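BSU-2 beta-lactamase (Bacillus subtilis, PDB 6W5E) probably hydrolyses beta-lactam antibiotics as a class D serine beta-lactamase, an activity that would help protect the bacterium from these drugs. Local coordinates at residues A[97-111]-A[114-128]. Numbering follows the deposited sequence.
Sequences DVKRWDGVKREFESW and DHTLGSAMRESAIWY
Trp111 packs its indole against Ser124-Ala125-Ile126, which probably corresponds to the S-x-V motif of class D beta-lactamases, with isoleucine in place of the valine. Ala125 CA sits over the five-membered ring of Trp111, 3.7 Å from the centroid, a CH-pi contact. Alanine suits this place because its small CB fits over the centre of the His115 ring while touching Trp111 CD1. NE1 of Trp111 donates to Glu123 O at 2.9 Å, in the ring plane, tying the indole to the carbonyl just before Ser124, where a Schellman motif ends helix 117-122. Phe108 CD2 lies over the rim of the opposite face, and CH2 of Trp111 meets Ile126 CD1.

Two further rings bond carbonyls of the 3-10 segment 109-111. His115 NE2 donates a hydrogen bond to Ser110 O at 2.7 Å, in the carbonyl plane, while its ND1 bonds Ser119 OG, fixing the rotation of the imidazole. Trp127, with CG between its backbone N and carbonyl carbon (chi1 66°), points NE1 to Trp111 O, 3.0 Å away; Arg106 lays NH1 over its face, steered by an end-on salt bridge to Asp102.

Farther along, Lys99 and His115 pair antiparallel, Lys99 N reaching His115 O at 2.8 Å. Next to them Asp114 OD1 accepts from Trp101 N at 2.8 Å. The aliphatic chain of Lys99 suits the face of Tyr128: CD stands 3.7 Å from the ring centroid. With CG anti to its backbone N (chi1 -177°), Tyr128 OH donates to Asp97 O at 2.7 Å.

Strand 115-116 of the short two-stranded sheet runs straight into helix 117-122, whose capping box joins Thr116 and Ser119. Leu117's side chain touches helices 81-88, 126-136 and 191-200, and Ser124 OG meets Lys214 NZ on strand 209-217, beside a malonate ion.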
loop_
_atom_site.group_PDB
_atom_site.type_symbol
_atom_site.label_atom_id
_atom_site.label_comp_id
_atom_site.label_asym_id
_atom_site.label_seq_id
_atom_site.Cartn_x
_atom_site.Cartn_y
_atom_site.Cartn_z
ATOM N N ASP A 97 -6.496 3.032 -18.097
ATOM C CA ASP A 97 -7.660 2.272 -18.537
ATOM C C ASP A 97 -8.908 2.843 -17.873
ATOM O O ASP A 97 -9.058 2.763 -16.649
ATOM C CB ASP A 97 -7.440 0.811 -18.153
ATOM C CG ASP A 97 -8.458 -0.120 -18.772
ATOM O OD1 ASP A 97 -9.667 0.201 -18.718
ATOM O OD2 ASP A 97 -8.050 -1.183 -19.295
ATOM N N VAL A 98 -9.806 3.405 -18.678
ATOM C CA VAL A 98 -10.970 4.136 -18.181
ATOM C C VAL A 98 -12.127 3.186 -17.907
ATOM O O VAL A 98 -12.529 2.411 -18.785
ATOM C CB VAL A 98 -11.416 5.213 -19.183
ATOM C CG1 VAL A 98 -12.686 5.900 -18.667
ATOM C CG2 VAL A 98 -10.296 6.200 -19.453
ATOM N N LYS A 99 -12.716 3.306 -16.721
ATOM C CA LYS A 99 -14.036 2.750 -16.443
ATOM C C LYS A 99 -14.980 3.906 -16.139
ATOM O O LYS A 99 -14.649 4.798 -15.352
ATOM C CB LYS A 99 -13.997 1.765 -15.269
ATOM C CG LYS A 99 -13.165 0.522 -15.554
ATOM C CD LYS A 99 -13.128 -0.400 -14.344
ATOM C CE LYS A 99 -12.132 -1.552 -14.508
ATOM N NZ LYS A 99 -12.417 -2.408 -15.689
ATOM N N ARG A 100 -16.139 3.906 -16.777
ATOM C CA ARG A 100 -17.062 5.020 -16.628
ATOM C C ARG A 100 -17.835 4.942 -15.314
ATOM O O ARG A 100 -18.269 3.867 -14.884
ATOM C CB ARG A 100 -18.030 5.059 -17.806
ATOM C CG ARG A 100 -17.398 5.567 -19.082
ATOM C CD ARG A 100 -18.435 5.648 -20.184
ATOM N NE ARG A 100 -17.855 6.212 -21.385
ATOM C CZ ARG A 100 -18.554 6.586 -22.450
ATOM N NH1 ARG A 100 -19.871 6.462 -22.455
ATOM N NH2 ARG A 100 -17.933 7.086 -23.506
ATOM N N TRP A 101 -17.986 6.099 -14.673
ATOM C CA TRP A 101 -18.791 6.221 -13.465
ATOM C C TRP A 101 -20.250 5.938 -13.788
ATOM O O TRP A 101 -20.745 6.283 -14.867
ATOM C CB TRP A 101 -18.641 7.645 -12.928
ATOM C CG TRP A 101 -19.440 8.010 -11.709
ATOM C CD1 TRP A 101 -19.568 7.292 -10.546
ATOM C CD2 TRP A 101 -20.189 9.216 -11.517
ATOM N NE1 TRP A 101 -20.368 7.980 -9.657
ATOM C CE2 TRP A 101 -20.758 9.161 -10.229
ATOM C CE3 TRP A 101 -20.442 10.338 -12.318
ATOM C CZ2 TRP A 101 -21.567 10.185 -9.722
ATOM C CZ3 TRP A 101 -21.242 11.352 -11.813
ATOM C CH2 TRP A 101 -21.799 11.264 -10.531
ATOM N N ASP A 102 -20.941 5.298 -12.849
ATOM C CA ASP A 102 -22.341 4.944 -13.033
ATOM C C ASP A 102 -23.305 6.045 -12.608
ATOM O O ASP A 102 -24.521 5.846 -12.690
ATOM C CB ASP A 102 -22.674 3.631 -12.311
ATOM C CG ASP A 102 -22.424 3.692 -10.812
ATOM O OD1 ASP A 102 -22.093 4.777 -10.281
ATOM O OD2 ASP A 102 -22.558 2.637 -10.162
ATOM N N GLY A 103 -22.801 7.193 -12.164
ATOM C CA GLY A 103 -23.651 8.284 -11.750
ATOM C C GLY A 103 -24.136 8.222 -10.317
ATOM O O GLY A 103 -24.904 9.097 -9.906
ATOM N N VAL A 104 -23.714 7.232 -9.540
ATOM C CA VAL A 104 -24.149 7.101 -8.153
ATOM C C VAL A 104 -23.219 7.924 -7.270
ATOM O O VAL A 104 -21.998 7.753 -7.317
ATOM C CB VAL A 104 -24.170 5.627 -7.718
ATOM C CG1 VAL A 104 -24.437 5.513 -6.221
ATOM C CG2 VAL A 104 -25.209 4.851 -8.524
ATOM N N LYS A 105 -23.794 8.816 -6.462
ATOM C CA LYS A 105 -22.996 9.650 -5.570
ATOM C C LYS A 105 -22.546 8.830 -4.368
ATOM O O LYS A 105 -23.377 8.348 -3.588
ATOM C CB LYS A 105 -23.805 10.862 -5.109
ATOM C CG LYS A 105 -22.953 12.058 -4.669
ATOM C CD LYS A 105 -23.633 12.861 -3.557
ATOM C CE LYS A 105 -23.098 14.291 -3.457
ATOM N NZ LYS A 105 -21.685 14.366 -2.981
ATOM N N ARG A 106 -21.236 8.680 -4.212
ATOM C CA ARG A 106 -20.652 7.891 -3.140
ATOM C C ARG A 106 -19.965 8.805 -2.124
ATOM O O ARG A 106 -20.049 10.037 -2.212
ATOM C CB ARG A 106 -19.749 6.802 -3.725
ATOM C CG ARG A 106 -20.542 5.748 -4.484
ATOM C CD ARG A 106 -19.665 4.652 -5.060
ATOM N NE ARG A 106 -20.478 3.632 -5.718
ATOM C CZ ARG A 106 -20.810 3.650 -7.005
ATOM N NH1 ARG A 106 -20.385 4.634 -7.790
ATOM N NH2 ARG A 106 -21.560 2.679 -7.511
ATOM N N GLU A 107 -19.257 8.189 -1.171
ATOM C CA GLU A 107 -18.875 8.891 0.052
ATOM C C GLU A 107 -17.952 10.075 -0.221
ATOM O O GLU A 107 -18.046 11.106 0.452
ATOM C CB GLU A 107 -18.240 7.915 1.047
ATOM C CG GLU A 107 -17.844 8.560 2.368
ATOM C CD GLU A 107 -17.139 7.603 3.309
ATOM O OE1 GLU A 107 -17.127 6.386 3.032
ATOM O OE2 GLU A 107 -16.604 8.072 4.339
ATOM N N PHE A 108 -17.056 9.954 -1.195
ATOM C CA PHE A 108 -16.085 11.000 -1.491
ATOM C C PHE A 108 -16.331 11.539 -2.890
ATOM O O PHE A 108 -16.474 10.765 -3.842
ATOM C CB PHE A 108 -14.654 10.473 -1.354
ATOM C CG PHE A 108 -14.324 9.996 0.031
ATOM C CD1 PHE A 108 -13.998 10.903 1.028
ATOM C CD2 PHE A 108 -14.351 8.647 0.343
ATOM C CE1 PHE A 108 -13.701 10.471 2.311
ATOM C CE2 PHE A 108 -14.055 8.207 1.623
ATOM C CZ PHE A 108 -13.729 9.122 2.608
ATOM N N GLU A 109 -16.379 12.867 -3.013
ATOM C CA GLU A 109 -16.681 13.456 -4.315
ATOM C C GLU A 109 -15.632 13.093 -5.365
ATOM O O GLU A 109 -15.955 13.014 -6.557
ATOM C CB GLU A 109 -16.874 14.969 -4.200
ATOM C CG GLU A 109 -17.229 15.665 -5.519
ATOM C CD GLU A 109 -18.537 15.169 -6.143
ATOM O OE1 GLU A 109 -19.314 14.457 -5.466
ATOM O OE2 GLU A 109 -18.781 15.494 -7.327
ATOM N N SER A 110 -14.383 12.844 -4.952
ATOM C CA SER A 110 -13.357 12.434 -5.909
ATOM C C SER A 110 -13.660 11.082 -6.540
ATOM O O SER A 110 -13.059 10.740 -7.563
ATOM C CB SER A 110 -11.982 12.396 -5.239
ATOM O OG SER A 110 -11.934 11.370 -4.265
ATOM N N TRP A 111 -14.567 10.304 -5.949
ATOM C CA TRP A 111 -14.989 9.033 -6.522
ATOM C C TRP A 111 -16.082 9.191 -7.564
ATOM O O TRP A 111 -16.324 8.253 -8.336
ATOM C CB TRP A 111 -15.553 8.142 -5.415
ATOM C CG TRP A 111 -14.545 7.692 -4.392
ATOM C CD1 TRP A 111 -13.206 7.978 -4.362
ATOM C CD2 TRP A 111 -14.804 6.866 -3.250
ATOM N NE1 TRP A 111 -12.621 7.368 -3.276
ATOM C CE2 TRP A 111 -13.582 6.690 -2.572
ATOM C CE3 TRP A 111 -15.957 6.264 -2.732
ATOM C CZ2 TRP A 111 -13.477 5.927 -1.415
ATOM C CZ3 TRP A 111 -15.850 5.513 -1.578
ATOM C CH2 TRP A 111 -14.623 5.354 -0.929
ATOM N N ASP A 114 -15.588 9.595 -13.790
ATOM C CA ASP A 114 -14.917 8.498 -14.466
ATOM C C ASP A 114 -13.521 8.344 -13.883
ATOM O O ASP A 114 -12.884 9.322 -13.477
ATOM C CB ASP A 114 -14.795 8.785 -15.961
ATOM C CG ASP A 114 -16.140 8.875 -16.668
ATOM O OD1 ASP A 114 -17.151 8.328 -16.172
ATOM O OD2 ASP A 114 -16.175 9.497 -17.749
ATOM N N HIS A 115 -13.047 7.100 -13.823
ATOM C CA HIS A 115 -11.750 6.803 -13.232
ATOM C C HIS A 115 -10.934 5.883 -14.126
ATOM O O HIS A 115 -11.461 5.187 -14.996
ATOM C CB HIS A 115 -11.913 6.191 -11.839
ATOM C CG HIS A 115 -11.922 7.215 -10.754
ATOM N ND1 HIS A 115 -10.770 7.828 -10.310
ATOM C CD2 HIS A 115 -12.940 7.768 -10.057
ATOM C CE1 HIS A 115 -11.079 8.708 -9.374
ATOM N NE2 HIS A 115 -12.389 8.693 -9.203
ATOM N N THR A 116 -9.626 5.903 -13.891
ATOM C CA THR A 116 -8.677 4.970 -14.477
ATOM C C THR A 116 -8.015 4.172 -13.366
ATOM O O THR A 116 -8.200 4.440 -12.175
ATOM C CB THR A 116 -7.597 5.693 -15.290
ATOM O OG1 THR A 116 -6.747 6.444 -14.413
ATOM C CG2 THR A 116 -8.227 6.621 -16.303
ATOM N N LEU A 117 -7.252 3.160 -13.775
ATOM C CA LEU A 117 -6.501 2.368 -12.808
ATOM C C LEU A 117 -5.639 3.269 -11.927
ATOM O O LEU A 117 -5.590 3.104 -10.701
ATOM C CB LEU A 117 -5.657 1.335 -13.561
ATOM C CG LEU A 117 -4.888 0.323 -12.714
ATOM C CD1 LEU A 117 -5.831 -0.685 -12.061
ATOM C CD2 LEU A 117 -3.839 -0.374 -13.553
ATOM N N GLY A 118 -4.972 4.250 -12.540
ATOM C CA GLY A 118 -4.102 5.137 -11.782
ATOM C C GLY A 118 -4.844 6.157 -10.938
ATOM O O GLY A 118 -4.466 6.408 -9.790
ATOM N N SER A 119 -5.895 6.774 -11.481
ATOM C CA SER A 119 -6.602 7.763 -10.677
ATOM C C SER A 119 -7.323 7.094 -9.525
ATOM O O SER A 119 -7.419 7.663 -8.434
ATOM C CB SER A 119 -7.567 8.593 -11.524
ATOM O OG SER A 119 -8.682 7.821 -11.930
ATOM N N ALA A 120 -7.825 5.878 -9.750
ATOM C CA ALA A 120 -8.510 5.161 -8.685
ATOM C C ALA A 120 -7.544 4.733 -7.598
ATOM O O ALA A 120 -7.946 4.599 -6.442
ATOM C CB ALA A 120 -9.294 3.981 -9.239
ATOM N N MET A 121 -6.271 4.528 -7.931
ATOM C CA MET A 121 -5.284 4.338 -6.879
ATOM C C MET A 121 -5.045 5.640 -6.118
ATOM O O MET A 121 -5.076 5.651 -4.882
ATOM C CB MET A 121 -3.975 3.793 -7.437
ATOM C CG MET A 121 -2.986 3.518 -6.316
ATOM S SD MET A 121 -1.505 2.650 -6.827
ATOM C CE MET A 121 -2.149 0.997 -7.087
ATOM N N ARG A 122 -4.827 6.742 -6.846
ATOM C CA ARG A 122 -4.532 8.030 -6.220
ATOM C C ARG A 122 -5.673 8.500 -5.329
ATOM O O ARG A 122 -5.437 9.030 -4.236
ATOM C CB ARG A 122 -4.228 9.062 -7.308
ATOM C CG ARG A 122 -3.892 10.453 -6.787
ATOM C CD ARG A 122 -3.439 11.366 -7.915
ATOM N NE ARG A 122 -2.167 10.917 -8.474
ATOM C CZ ARG A 122 -1.701 11.280 -9.663
ATOM N NH1 ARG A 122 -2.408 12.101 -10.428
ATOM N NH2 ARG A 122 -0.537 10.815 -10.090
ATOM N N GLU A 123 -6.920 8.324 -5.775
ATOM C CA GLU A 123 -8.088 8.795 -5.039
ATOM C C GLU A 123 -8.738 7.691 -4.220
ATOM O O GLU A 123 -9.752 7.935 -3.564
ATOM C CB GLU A 123 -9.130 9.396 -5.995
ATOM C CG GLU A 123 -8.603 10.395 -7.040
ATOM C CD GLU A 123 -7.880 11.593 -6.443
ATOM O OE1 GLU A 123 -8.128 11.939 -5.267
ATOM O OE2 GLU A 123 -7.069 12.205 -7.175
ATOM N N SER A 124 -8.188 6.478 -4.268
ATOM C CA SER A 124 -8.746 5.323 -3.564
ATOM C C SER A 124 -10.207 5.082 -3.939
ATOM O O SER A 124 -11.058 4.834 -3.084
ATOM C CB SER A 124 -8.550 5.421 -2.053
ATOM O OG SER A 124 -8.250 4.145 -1.541
ATOM N N ALA A 125 -10.497 5.154 -5.240
ATOM C CA ALA A 125 -11.858 4.941 -5.741
ATOM C C ALA A 125 -12.137 3.440 -5.759
ATOM O O ALA A 125 -11.844 2.733 -6.730
ATOM C CB ALA A 125 -12.037 5.586 -7.110
ATOM N N ILE A 126 -12.730 2.960 -4.661
ATOM C CA ILE A 126 -12.931 1.525 -4.441
ATOM C C ILE A 126 -13.709 0.879 -5.587
ATOM O O ILE A 126 -13.381 -0.230 -6.024
ATOM C CB ILE A 126 -13.616 1.305 -3.080
ATOM C CG1 ILE A 126 -12.695 1.773 -1.944
ATOM C CG2 ILE A 126 -14.007 -0.153 -2.899
ATOM C CD1 ILE A 126 -13.315 1.681 -0.550
ATOM N N TRP A 127 -14.746 1.556 -6.096
ATOM C CA TRP A 127 -15.620 0.940 -7.098
ATOM C C TRP A 127 -14.853 0.495 -8.341
ATOM O O TRP A 127 -15.181 -0.534 -8.948
ATOM C CB TRP A 127 -16.767 1.883 -7.468
ATOM C CG TRP A 127 -16.395 3.164 -8.181
ATOM C CD1 TRP A 127 -16.254 4.400 -7.619
ATOM C CD2 TRP A 127 -16.183 3.335 -9.590
ATOM N NE1 TRP A 127 -15.948 5.329 -8.589
ATOM C CE2 TRP A 127 -15.903 4.703 -9.808
ATOM C CE3 TRP A 127 -16.200 2.465 -10.690
ATOM C CZ2 TRP A 127 -15.640 5.222 -11.080
ATOM C CZ3 TRP A 127 -15.927 2.982 -11.956
ATOM C CH2 TRP A 127 -15.661 4.349 -12.138
ATOM N N TYR A 128 -13.834 1.257 -8.739
ATOM C CA TYR A 128 -13.041 0.874 -9.902
ATOM C C TYR A 128 -12.342 -0.457 -9.651
ATOM O O TYR A 128 -12.356 -1.360 -10.499
ATOM C CB TYR A 128 -12.012 1.975 -10.204
ATOM C CG TYR A 128 -11.196 1.689 -11.448
ATOM C CD1 TYR A 128 -10.197 0.705 -11.444
ATOM C CD2 TYR A 128 -11.427 2.386 -12.629
ATOM C CE1 TYR A 128 -9.485 0.409 -12.576
ATOM C CE2 TYR A 128 -10.696 2.110 -13.770
ATOM C CZ TYR A 128 -9.729 1.119 -13.729
ATOM O OH TYR A 128 -9.016 0.806 -14.854
#